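Long-range contact in DNA alpha-glucosyltransferase (Enterobacteria phage T4, PDB 1XV5), which is a phage glycosyltransferase of the GT-B fold, built from two parallel-sheet domains and holding uridine-5'-diphosphate in this model: residues A[296-310]-A[322-334]. Numbering follows the deposited sequence.
With UDP (uridine-5'-diphosphate), chain C; EDO (1,2-ethanediol), chain F.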
ATOM      1  N   LYS A 296       7.078   7.324   7.122  1.00 12.91           N
ATOM      2  CA  LYS A 296       7.542   7.431   8.501  1.00 14.49           C
ATOM      3  C   LYS A 296       6.405   7.370   9.513  1.00 14.78           C
ATOM      4  O   LYS A 296       6.287   8.238  10.386  1.00 14.75           O
ATOM      5  CB  LYS A 296       8.300   8.749   8.651  1.00 16.66           C
ATOM      6  CG  LYS A 296       7.506   9.951   8.130  1.00 16.66           C
ATOM      7  CD  LYS A 296       8.416  11.052   7.614  1.00 22.85           C
ATOM      8  CE  LYS A 296       9.273  11.627   8.723  1.00 26.81           C
ATOM      9  NZ  LYS A 296      10.206  12.660   8.206  1.00 33.99           N
ATOM     10  N   LEU A 297       5.571   6.341   9.398  1.00 13.70           N
ATOM     11  CA  LEU A 297       4.453   6.169  10.316  1.00 14.69           C
ATOM     12  C   LEU A 297       4.941   6.040  11.750  1.00 15.10           C
ATOM     13  O   LEU A 297       6.042   5.546  12.003  1.00 15.71           O
ATOM     14  CB  LEU A 297       3.657   4.907   9.963  1.00 13.20           C
ATOM     15  CG  LEU A 297       2.795   4.939   8.701  1.00 15.23           C
ATOM     16  CD1 LEU A 297       2.293   3.534   8.404  1.00 16.97           C
ATOM     17  CD2 LEU A 297       1.627   5.906   8.890  1.00 17.04           C
ATOM     18  N   ASN A 298       4.119   6.489  12.690  1.00 15.56           N
ATOM     19  CA  ASN A 298       4.477   6.367  14.092  1.00 17.11           C
ATOM     20  C   ASN A 298       4.576   4.874  14.398  1.00 17.69           C
ATOM     21  O   ASN A 298       3.869   4.058  13.804  1.00 15.55           O
ATOM     22  CB  ASN A 298       3.413   7.010  14.980  1.00 18.95           C
ATOM     23  CG  ASN A 298       3.733   6.879  16.456  1.00 21.50           C
ATOM     24  OD1 ASN A 298       3.594   5.805  17.043  1.00 19.05           O
ATOM     25  ND2 ASN A 298       4.178   7.975  17.065  1.00 21.64           N
ATOM     26  N   GLN A 299       5.464   4.540  15.326  1.00 17.93           N
ATOM     27  CA  GLN A 299       5.716   3.170  15.749  1.00 20.06           C
ATOM     28  C   GLN A 299       4.459   2.339  16.025  1.00 19.05           C
ATOM     29  O   GLN A 299       4.419   1.149  15.721  1.00 17.70           O
ATOM     30  CB  GLN A 299       6.592   3.208  17.004  1.00 24.38           C
ATOM     31  CG  GLN A 299       7.057   1.863  17.509  1.00 33.27           C
ATOM     32  CD  GLN A 299       7.822   1.987  18.811  1.00 37.52           C
ATOM     33  OE1 GLN A 299       8.737   2.803  18.929  1.00 39.60           O
ATOM     34  NE2 GLN A 299       7.454   1.174  19.795  1.00 41.11           N
ATOM     35  N   LYS A 300       3.438   2.965  16.600  1.00 17.37           N
ATOM     36  CA  LYS A 300       2.199   2.260  16.933  1.00 18.39           C
ATOM     37  C   LYS A 300       1.536   1.567  15.746  1.00 18.08           C
ATOM     38  O   LYS A 300       0.857   0.554  15.916  1.00 16.95           O
ATOM     39  CB  LYS A 300       1.197   3.231  17.558  1.00 20.51           C
ATOM     40  CG  LYS A 300       0.786   4.347  16.614  1.00 24.28           C
ATOM     41  CD  LYS A 300       0.057   5.473  17.331  1.00 31.08           C
ATOM     42  CE  LYS A 300      -1.322   5.061  17.786  1.00 31.62           C
ATOM     43  NZ  LYS A 300      -2.034   6.226  18.385  1.00 37.87           N
ATOM     44  N   TYR A 301       1.724   2.122  14.550  1.00 17.19           N
ATOM     45  CA  TYR A 301       1.118   1.572  13.340  1.00 16.44           C
ATOM     46  C   TYR A 301       1.985   0.526  12.649  1.00 16.95           C
ATOM     47  O   TYR A 301       1.546  -0.106  11.689  1.00 15.48           O
ATOM     48  CB  TYR A 301       0.843   2.693  12.332  1.00 17.72           C
ATOM     49  CG  TYR A 301      -0.009   3.817  12.866  1.00 17.34           C
ATOM     50  CD1 TYR A 301      -1.339   3.598  13.225  1.00 18.52           C
ATOM     51  CD2 TYR A 301       0.520   5.099  13.034  1.00 18.37           C
ATOM     52  CE1 TYR A 301      -2.126   4.628  13.743  1.00 18.06           C
ATOM     53  CE2 TYR A 301      -0.258   6.137  13.554  1.00 17.48           C
ATOM     54  CZ  TYR A 301      -1.578   5.892  13.907  1.00 19.50           C
ATOM     55  OH  TYR A 301      -2.348   6.904  14.441  1.00 17.89           O
ATOM     56  N   LEU A 302       3.208   0.343  13.135  1.00 14.35           N
ATOM     57  CA  LEU A 302       4.134  -0.588  12.503  1.00 15.38           C
ATOM     58  C   LEU A 302       4.399  -1.886  13.253  1.00 15.73           C
ATOM     59  O   LEU A 302       4.798  -1.869  14.416  1.00 16.11           O
ATOM     60  CB  LEU A 302       5.467   0.128  12.251  1.00 14.30           C
ATOM     61  CG  LEU A 302       5.373   1.381  11.369  1.00 15.48           C
ATOM     62  CD1 LEU A 302       6.688   2.151  11.408  1.00 17.50           C
ATOM     63  CD2 LEU A 302       5.029   0.983   9.937  1.00 16.62           C
ATOM     64  N   GLN A 303       4.185  -3.010  12.570  1.00 14.75           N
ATOM     65  CA  GLN A 303       4.434  -4.325  13.148  1.00 15.18           C
ATOM     66  C   GLN A 303       5.316  -5.108  12.173  1.00 15.52           C
ATOM     67  O   GLN A 303       6.520  -5.239  12.401  1.00 16.06           O
ATOM     68  CB  GLN A 303       3.114  -5.067  13.418  1.00 15.76           C
ATOM     69  CG  GLN A 303       3.282  -6.298  14.316  1.00 16.92           C
ATOM     70  CD  GLN A 303       1.996  -6.693  15.027  1.00 18.19           C
ATOM     71  OE1 GLN A 303       1.258  -5.836  15.514  1.00 19.26           O
ATOM     72  NE2 GLN A 303       1.736  -7.996  15.114  1.00 16.32           N
ATOM     73  N   ARG A 304       4.731  -5.605  11.083  1.00 14.88           N
ATOM     74  CA  ARG A 304       5.489  -6.350  10.069  1.00 14.13           C
ATOM     75  C   ARG A 304       5.224  -5.823   8.660  1.00 12.72           C
ATOM     76  O   ARG A 304       5.912  -6.188   7.719  1.00 14.32           O
ATOM     77  CB  ARG A 304       5.102  -7.840  10.057  1.00 13.62           C
ATOM     78  CG  ARG A 304       5.465  -8.651  11.294  1.00 13.49           C
ATOM     79  CD  ARG A 304       5.027 -10.110  11.106  1.00 13.44           C
ATOM     80  NE  ARG A 304       3.580 -10.221  10.915  1.00 14.96           N
ATOM     81  CZ  ARG A 304       2.964 -11.296  10.426  1.00 16.88           C
ATOM     82  NH1 ARG A 304       1.643 -11.300  10.286  1.00 13.42           N
ATOM     83  NH2 ARG A 304       3.666 -12.363  10.069  1.00 16.29           N
ATOM     84  N   SER A 305       4.230  -4.957   8.514  1.00 12.22           N
ATOM     85  CA  SER A 305       3.862  -4.475   7.192  1.00 12.41           C
ATOM     86  C   SER A 305       4.659  -3.373   6.505  1.00 13.31           C
ATOM     87  O   SER A 305       4.712  -2.238   6.984  1.00 12.20           O
ATOM     88  CB  SER A 305       2.391  -4.044   7.197  1.00 13.48           C
ATOM     89  OG  SER A 305       1.549  -5.085   7.653  1.00 13.19           O
ATOM     90  N   LEU A 306       5.286  -3.720   5.385  1.00 12.33           N
ATOM     91  CA  LEU A 306       5.957  -2.718   4.571  1.00 13.16           C
ATOM     92  C   LEU A 306       4.794  -2.376   3.648  1.00 12.91           C
ATOM     93  O   LEU A 306       3.769  -3.071   3.658  1.00 12.85           O
ATOM     94  CB  LEU A 306       7.110  -3.306   3.751  1.00 12.72           C
ATOM     95  CG  LEU A 306       8.470  -3.373   4.446  1.00 11.77           C
ATOM     96  CD1 LEU A 306       9.467  -4.077   3.534  1.00 12.48           C
ATOM     97  CD2 LEU A 306       8.950  -1.956   4.788  1.00 10.50           C
ATOM     98  N   GLU A 307       4.931  -1.313   2.871  1.00 13.47           N
ATOM     99  CA  GLU A 307       3.876  -0.910   1.950  1.00 12.23           C
ATOM    100  C   GLU A 307       4.204  -1.400   0.549  1.00 12.30           C
ATOM    101  O   GLU A 307       5.328  -1.829   0.280  1.00 12.07           O
ATOM    102  CB  GLU A 307       3.742   0.610   1.957  1.00 13.67           C
ATOM    103  CG  GLU A 307       3.348   1.149   3.311  1.00 12.68           C
ATOM    104  CD  GLU A 307       3.270   2.655   3.335  1.00 15.27           C
ATOM    105  OE1 GLU A 307       4.325   3.310   3.476  1.00 14.38           O
ATOM    106  OE2 GLU A 307       2.148   3.178   3.196  1.00 15.30           O
ATOM    107  N   TYR A 308       3.226  -1.350  -0.345  1.00 12.24           N
ATOM    108  CA  TYR A 308       3.468  -1.806  -1.704  1.00 12.34           C
ATOM    109  C   TYR A 308       4.588  -1.048  -2.399  1.00 12.22           C
ATOM    110  O   TYR A 308       5.389  -1.653  -3.105  1.00 11.84           O
ATOM    111  CB  TYR A 308       2.179  -1.753  -2.524  1.00 12.05           C
ATOM    112  CG  TYR A 308       1.281  -2.923  -2.207  1.00 12.71           C
ATOM    113  CD1 TYR A 308       0.073  -2.747  -1.539  1.00 11.96           C
ATOM    114  CD2 TYR A 308       1.685  -4.227  -2.508  1.00 12.06           C
ATOM    115  CE1 TYR A 308      -0.711  -3.846  -1.171  1.00 11.88           C
ATOM    116  CE2 TYR A 308       0.914  -5.324  -2.143  1.00 11.52           C
ATOM    117  CZ  TYR A 308      -0.277  -5.129  -1.476  1.00 12.63           C
ATOM    118  OH  TYR A 308      -1.022  -6.225  -1.098  1.00 15.07           O
ATOM    119  N   THR A 309       4.665   0.266  -2.200  1.00 13.47           N
ATOM    120  CA  THR A 309       5.738   1.013  -2.839  1.00 12.90           C
ATOM    121  C   THR A 309       7.098   0.538  -2.331  1.00 12.12           C
ATOM    122  O   THR A 309       8.083   0.608  -3.057  1.00 13.63           O
ATOM    123  CB  THR A 309       5.597   2.540  -2.632  1.00 12.90           C
ATOM    124  OG1 THR A 309       5.337   2.825  -1.254  1.00 13.48           O
ATOM    125  CG2 THR A 309       4.456   3.085  -3.493  1.00 13.46           C
ATOM    126  N   HIS A 310       7.157   0.059  -1.088  1.00 12.48           N
ATOM    127  CA  HIS A 310       8.416  -0.469  -0.543  1.00 13.03           C
ATOM    128  C   HIS A 310       8.798  -1.701  -1.368  1.00 11.72           C
ATOM    129  O   HIS A 310       9.907  -1.818  -1.890  1.00 11.08           O
ATOM    130  CB  HIS A 310       8.247  -0.950   0.904  1.00 12.25           C
ATOM    131  CG  HIS A 310       8.251   0.138   1.932  1.00 12.82           C
ATOM    132  ND1 HIS A 310       7.220   0.306   2.830  1.00 10.82           N
ATOM    133  CD2 HIS A 310       9.198   1.047   2.269  1.00 11.61           C
ATOM    134  CE1 HIS A 310       7.534   1.265   3.682  1.00 13.13           C
ATOM    135  NE2 HIS A 310       8.729   1.731   3.363  1.00 11.83           N
ATOM    136  N   PHE A 322      14.928   3.436   2.053  1.00 12.56           N
ATOM    137  CA  PHE A 322      13.789   3.517   2.975  1.00 12.17           C
ATOM    138  C   PHE A 322      14.086   4.384   4.199  1.00 11.74           C
ATOM    139  O   PHE A 322      15.243   4.610   4.548  1.00 13.19           O
ATOM    140  CB  PHE A 322      13.403   2.127   3.505  1.00 10.38           C
ATOM    141  CG  PHE A 322      12.924   1.147   2.456  1.00 12.27           C
ATOM    142  CD1 PHE A 322      12.563   1.558   1.179  1.00 12.05           C
ATOM    143  CD2 PHE A 322      12.791  -0.204   2.788  1.00 13.62           C
ATOM    144  CE1 PHE A 322      12.072   0.639   0.241  1.00 13.45           C
ATOM    145  CE2 PHE A 322      12.303  -1.130   1.865  1.00 13.11           C
ATOM    146  CZ  PHE A 322      11.941  -0.708   0.587  1.00 10.72           C
ATOM    147  N   TRP A 323      13.024   4.835   4.863  1.00 13.27           N
ATOM    148  CA  TRP A 323      13.148   5.654   6.069  1.00 11.82           C
ATOM    149  C   TRP A 323      13.699   4.776   7.193  1.00 13.24           C
ATOM    150  O   TRP A 323      13.106   3.756   7.542  1.00 13.39           O
ATOM    151  CB  TRP A 323      11.774   6.215   6.456  1.00 12.84           C
ATOM    152  CG  TRP A 323      11.795   7.202   7.583  1.00 13.35           C
ATOM    153  CD1 TRP A 323      11.373   6.995   8.863  1.00 14.61           C
ATOM    154  CD2 TRP A 323      12.249   8.558   7.524  1.00 14.78           C
ATOM    155  NE1 TRP A 323      11.532   8.141   9.608  1.00 14.81           N
ATOM    156  CE2 TRP A 323      12.068   9.115   8.811  1.00 15.50           C
ATOM    157  CE3 TRP A 323      12.790   9.359   6.508  1.00 14.83           C
ATOM    158  CZ2 TRP A 323      12.409  10.441   9.109  1.00 16.36           C
ATOM    159  CZ3 TRP A 323      13.129  10.678   6.804  1.00 16.47           C
ATOM    160  CH2 TRP A 323      12.935  11.204   8.097  1.00 15.35           C
ATOM    161  N   LYS A 324      14.833   5.178   7.758  1.00 13.49           N
ATOM    162  CA  LYS A 324      15.478   4.413   8.824  1.00 14.53           C
ATOM    163  C   LYS A 324      14.580   3.969   9.978  1.00 14.39           C
ATOM    164  O   LYS A 324      14.520   2.777  10.295  1.00 14.36           O
ATOM    165  CB  LYS A 324      16.663   5.206   9.384  1.00 15.71           C
ATOM    166  CG  LYS A 324      17.500   4.435  10.401  1.00 20.65           C
ATOM    167  CD  LYS A 324      18.638   5.293  10.941  1.00 25.05           C
ATOM    168  CE  LYS A 324      19.545   4.488  11.860  1.00 29.29           C
ATOM    169  NZ  LYS A 324      20.622   5.320  12.462  1.00 34.22           N
ATOM    170  N   SER A 325      13.885   4.911  10.612  1.00 14.32           N
ATOM    171  CA  SER A 325      13.037   4.563  11.749  1.00 15.73           C
ATOM    172  C   SER A 325      11.961   3.544  11.399  1.00 15.36           C
ATOM    173  O   SER A 325      11.545   2.768  12.255  1.00 14.56           O
ATOM    174  CB  SER A 325      12.390   5.812  12.361  1.00 18.25           C
ATOM    175  OG  SER A 325      11.313   6.283  11.573  1.00 25.75           O
ATOM    176  N   THR A 326      11.510   3.538  10.149  1.00 13.85           N
ATOM    177  CA  THR A 326      10.494   2.574   9.743  1.00 13.76           C
ATOM    178  C   THR A 326      11.115   1.177   9.751  1.00 13.83           C
ATOM    179  O   THR A 326      10.492   0.205  10.198  1.00 13.97           O
ATOM    180  CB  THR A 326       9.932   2.915   8.349  1.00 13.34           C
ATOM    181  OG1 THR A 326       9.172   4.129   8.434  1.00 15.42           O
ATOM    182  CG2 THR A 326       9.027   1.803   7.847  1.00 15.21           C
ATOM    183  N   GLY A 327      12.354   1.080   9.279  1.00 12.90           N
ATOM    184  CA  GLY A 327      13.029  -0.207   9.277  1.00 14.58           C
ATOM    185  C   GLY A 327      13.289  -0.672  10.701  1.00 14.53           C
ATOM    186  O   GLY A 327      13.242  -1.867  10.995  1.00 14.12           O
ATOM    187  N   GLU A 328      13.569   0.276  11.590  1.00 13.30           N
ATOM    188  CA  GLU A 328      13.825  -0.042  12.991  1.00 15.90           C
ATOM    189  C   GLU A 328      12.553  -0.481  13.712  1.00 17.47           C
ATOM    190  O   GLU A 328      12.603  -1.311  14.625  1.00 18.58           O
ATOM    191  CB  GLU A 328      14.412   1.177  13.715  1.00 16.09           C
ATOM    192  CG  GLU A 328      15.839   1.515  13.310  1.00 15.91           C
ATOM    193  CD  GLU A 328      16.333   2.817  13.916  1.00 21.83           C
ATOM    194  OE1 GLU A 328      17.557   3.057  13.880  1.00 22.13           O
ATOM    195  OE2 GLU A 328      15.500   3.603  14.418  1.00 22.63           O
ATOM    196  N   ASN A 329      11.419   0.074  13.292  1.00 16.42           N
ATOM    197  CA  ASN A 329      10.128  -0.214  13.911  1.00 18.10           C
ATOM    198  C   ASN A 329       9.391  -1.424  13.346  1.00 17.58           C
ATOM    199  O   ASN A 329       8.395  -1.865  13.920  1.00 20.08           O
ATOM    200  CB  ASN A 329       9.214   1.013  13.804  1.00 20.48           C
ATOM    201  CG  ASN A 329       9.739   2.209  14.577  1.00 24.13           C
ATOM    202  OD1 ASN A 329       9.361   3.353  14.306  1.00 28.07           O
ATOM    203  ND2 ASN A 329      10.601   1.954  15.550  1.00 22.55           N
ATOM    204  N   LEU A 330       9.860  -1.950  12.220  1.00 14.54           N
ATOM    205  CA  LEU A 330       9.225  -3.112  11.607  1.00 14.50           C
ATOM    206  C   LEU A 330      10.038  -4.368  11.884  1.00 15.61           C
ATOM    207  O   LEU A 330      11.262  -4.314  11.969  1.00 15.96           O
ATOM    208  CB  LEU A 330       9.089  -2.917  10.094  1.00 12.57           C
ATOM    209  CG  LEU A 330       7.977  -1.972   9.633  1.00 12.76           C
ATOM    210  CD1 LEU A 330       8.093  -1.750   8.138  1.00 10.61           C
ATOM    211  CD2 LEU A 330       6.616  -2.567   9.992  1.00 13.18           C
ATOM    212  N   LYS A 331       9.345  -5.496  12.016  1.00 15.11           N
ATOM    213  CA  LYS A 331       9.993  -6.772  12.284  1.00 15.68           C
ATOM    214  C   LYS A 331       9.928  -7.722  11.086  1.00 15.07           C
ATOM    215  O   LYS A 331       8.884  -7.876  10.452  1.00 13.81           O
ATOM    216  CB  LYS A 331       9.352  -7.444  13.499  1.00 19.36           C
ATOM    217  CG  LYS A 331       9.512  -6.672  14.800  1.00 24.31           C
ATOM    218  CD  LYS A 331       8.981  -7.479  15.973  1.00 30.83           C
ATOM    219  CE  LYS A 331       9.096  -6.719  17.283  1.00 35.07           C
ATOM    220  NZ  LYS A 331       8.147  -5.572  17.355  1.00 38.85           N
ATOM    221  N   PHE A 332      11.061  -8.358  10.806  1.00 13.14           N
ATOM    222  CA  PHE A 332      11.210  -9.306   9.702  1.00 13.26           C
ATOM    223  C   PHE A 332      10.255 -10.484   9.900  1.00 13.09           C
ATOM    224  O   PHE A 332      10.179 -11.058  10.982  1.00 14.20           O
ATOM    225  CB  PHE A 332      12.673  -9.779   9.677  1.00 12.62           C
ATOM    226  CG  PHE A 332      13.061 -10.578   8.463  1.00 13.92           C
ATOM    227  CD1 PHE A 332      12.442 -10.379   7.231  1.00 13.90           C
ATOM    228  CD2 PHE A 332      14.116 -11.482   8.540  1.00 13.74           C
ATOM    229  CE1 PHE A 332      12.873 -11.066   6.092  1.00 13.70           C
ATOM    230  CE2 PHE A 332      14.556 -12.173   7.416  1.00 14.02           C
ATOM    231  CZ  PHE A 332      13.934 -11.965   6.185  1.00 14.92           C
ATOM    232  N   ARG A 333       9.519 -10.841   8.852  1.00 13.21           N
ATOM    233  CA  ARG A 333       8.565 -11.946   8.935  1.00 12.90           C
ATOM    234  C   ARG A 333       9.231 -13.249   9.381  1.00 13.67           C
ATOM    235  O   ARG A 333       8.656 -14.027  10.145  1.00 14.50           O
ATOM    236  CB  ARG A 333       7.906 -12.167   7.571  1.00 13.90           C
ATOM    237  CG  ARG A 333       6.756 -13.187   7.568  1.00 13.60           C
ATOM    238  CD  ARG A 333       6.335 -13.532   6.136  1.00 12.81           C
ATOM    239  NE  ARG A 333       7.428 -14.180   5.413  1.00 13.82           N
ATOM    240  CZ  ARG A 333       7.734 -15.469   5.512  1.00 12.01           C
ATOM    241  NH1 ARG A 333       7.020 -16.269   6.296  1.00 14.92           N
ATOM    242  NH2 ARG A 333       8.780 -15.951   4.856  1.00 14.14           N
ATOM    243  N   VAL A 334      10.453 -13.471   8.907  1.00 13.97           N
ATOM    244  CA  VAL A 334      11.175 -14.702   9.203  1.00 15.81           C
ATOM    245  C   VAL A 334      11.624 -14.915  10.644  1.00 15.34           C
ATOM    246  O   VAL A 334      11.343 -15.962  11.225  1.00 15.32           O
ATOM    247  CB  VAL A 334      12.399 -14.853   8.273  1.00 15.91           C
ATOM    248  CG1 VAL A 334      13.196 -16.101   8.648  1.00 19.48           C
ATOM    249  CG2 VAL A 334      11.935 -14.946   6.823  1.00 17.65           C
TER
HETATM  250  N1  UDP C1402       0.123   3.605  -7.078  1.00 14.65           N
HETATM  251  C2  UDP C1402      -0.088   3.709  -8.438  1.00 15.39           C
HETATM  252  N3  UDP C1402      -0.231   4.992  -8.904  1.00 15.20           N
HETATM  253  C4  UDP C1402      -0.177   6.156  -8.160  1.00 15.59           C
HETATM  254  C5  UDP C1402       0.057   5.962  -6.762  1.00 15.10           C
HETATM  255  C6  UDP C1402       0.193   4.722  -6.280  1.00 15.14           C
HETATM  256  O2  UDP C1402      -0.134   2.738  -9.176  1.00 17.04           O
HETATM  257  O4  UDP C1402      -0.323   7.241  -8.722  1.00 15.42           O
HETATM  258  C1' UDP C1402       0.261   2.258  -6.515  1.00 15.00           C
HETATM  259  C2' UDP C1402       1.587   1.991  -5.811  1.00 14.74           C
HETATM  260  O2' UDP C1402       2.603   1.681  -6.742  1.00 16.48           O
HETATM  261  C3' UDP C1402       1.184   0.830  -4.913  1.00 15.37           C
HETATM  262  C4' UDP C1402      -0.201   1.272  -4.441  1.00 15.24           C
HETATM  263  O4' UDP C1402      -0.722   2.102  -5.514  1.00 15.06           O
HETATM  264  O3' UDP C1402       1.075  -0.358  -5.697  1.00 14.08           O
HETATM  265  C5' UDP C1402      -0.215   2.058  -3.145  1.00 11.90           C
HETATM  266  O5' UDP C1402      -0.078   1.170  -2.042  1.00 14.32           O
HETATM  267  PA  UDP C1402       0.891   1.465  -0.810  1.00 13.76           P
HETATM  268  O1A UDP C1402       0.735   0.311   0.099  1.00 13.92           O
HETATM  269  O2A UDP C1402       2.242   1.802  -1.332  1.00 15.24           O
HETATM  270  O3A UDP C1402       0.303   2.818  -0.100  1.00 14.14           O
HETATM  271  PB  UDP C1402      -1.223   3.391   0.064  1.00 15.09           P
HETATM  272  O1B UDP C1402      -1.284   4.069   1.385  1.00 14.27           O
HETATM  273  O2B UDP C1402      -1.553   4.160  -1.157  1.00 17.29           O
HETATM  274  O3B UDP C1402      -2.134   2.091   0.118  1.00 16.48           O
HETATM  275  C1  EDO F1405       9.026 -19.428   5.315  1.00 43.27           C
HETATM  276  O1  EDO F1405       9.873 -18.405   5.865  1.00 39.82           O
HETATM  277  C2  EDO F1405       7.604 -19.362   5.886  1.00 43.35           C
HETATM  278  O2  EDO F1405       7.565 -19.733   7.274  1.00 46.35           O
HETATM  279  O   HOH W   1       6.202   4.017   7.931  1.00 15.38           O
HETATM  280  O   HOH W   2       8.647   5.047  11.231  1.00 16.00           O
HETATM  281  O   HOH W   3       7.297  -3.976  15.035  1.00 27.04           O
HETATM  282  O   HOH W   4       6.058 -13.708  11.119  1.00 24.61           O
HETATM  283  O   HOH W   5      10.067   4.052   4.565  1.00 13.86           O
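His310 turns its imidazole edge into the face of Phe322: His310 CD2 lies 3.4 Å above the Phe322 ring, over its centre, and the planes stand 72° apart. One face of the imidazole is filled by Leu306 CD2. At its edge His310 ND1 accepts a hydrogen bond from Glu307 N in the ring plane (2.8 Å), which fixes the ring's rotation, while NE2 meets a water that also accepts from Trp323 N. Farther along, Lys296 lies over one face of the Trp323 indole, Lys296 CB 3.6 Å from the five-membered centroid. Lys296 CG sits between its backbone N and carbonyl carbon (chi1 51°), and the chain runs on over the six-membered ring.

Leu330 packs beside Leu302 and Leu306, with CD2 against Leu302 CB and CD1 pressed tightly on Leu306 CD2, 3.5 Å away. A single direct hydrogen bond joins the segments, Lys331 N to Gln303 O (2.9 Å, 160° at the hydrogen). Thr326 OG1, hydrogen-bonded to Ser295 O, also accepts from two waters that reach Leu297 N and O.

The contact packs the loop after strand 288-293 against strand 319-323 and helix 324-329, within a beta-alpha-beta unit. Starting helix 308-316, Tyr308 N and Thr309 N donate to O1A and O2A of uridine-5'-diphosphate's alpha phosphate, in the interdomain cleft characteristic of GT-B glycosyltransferases.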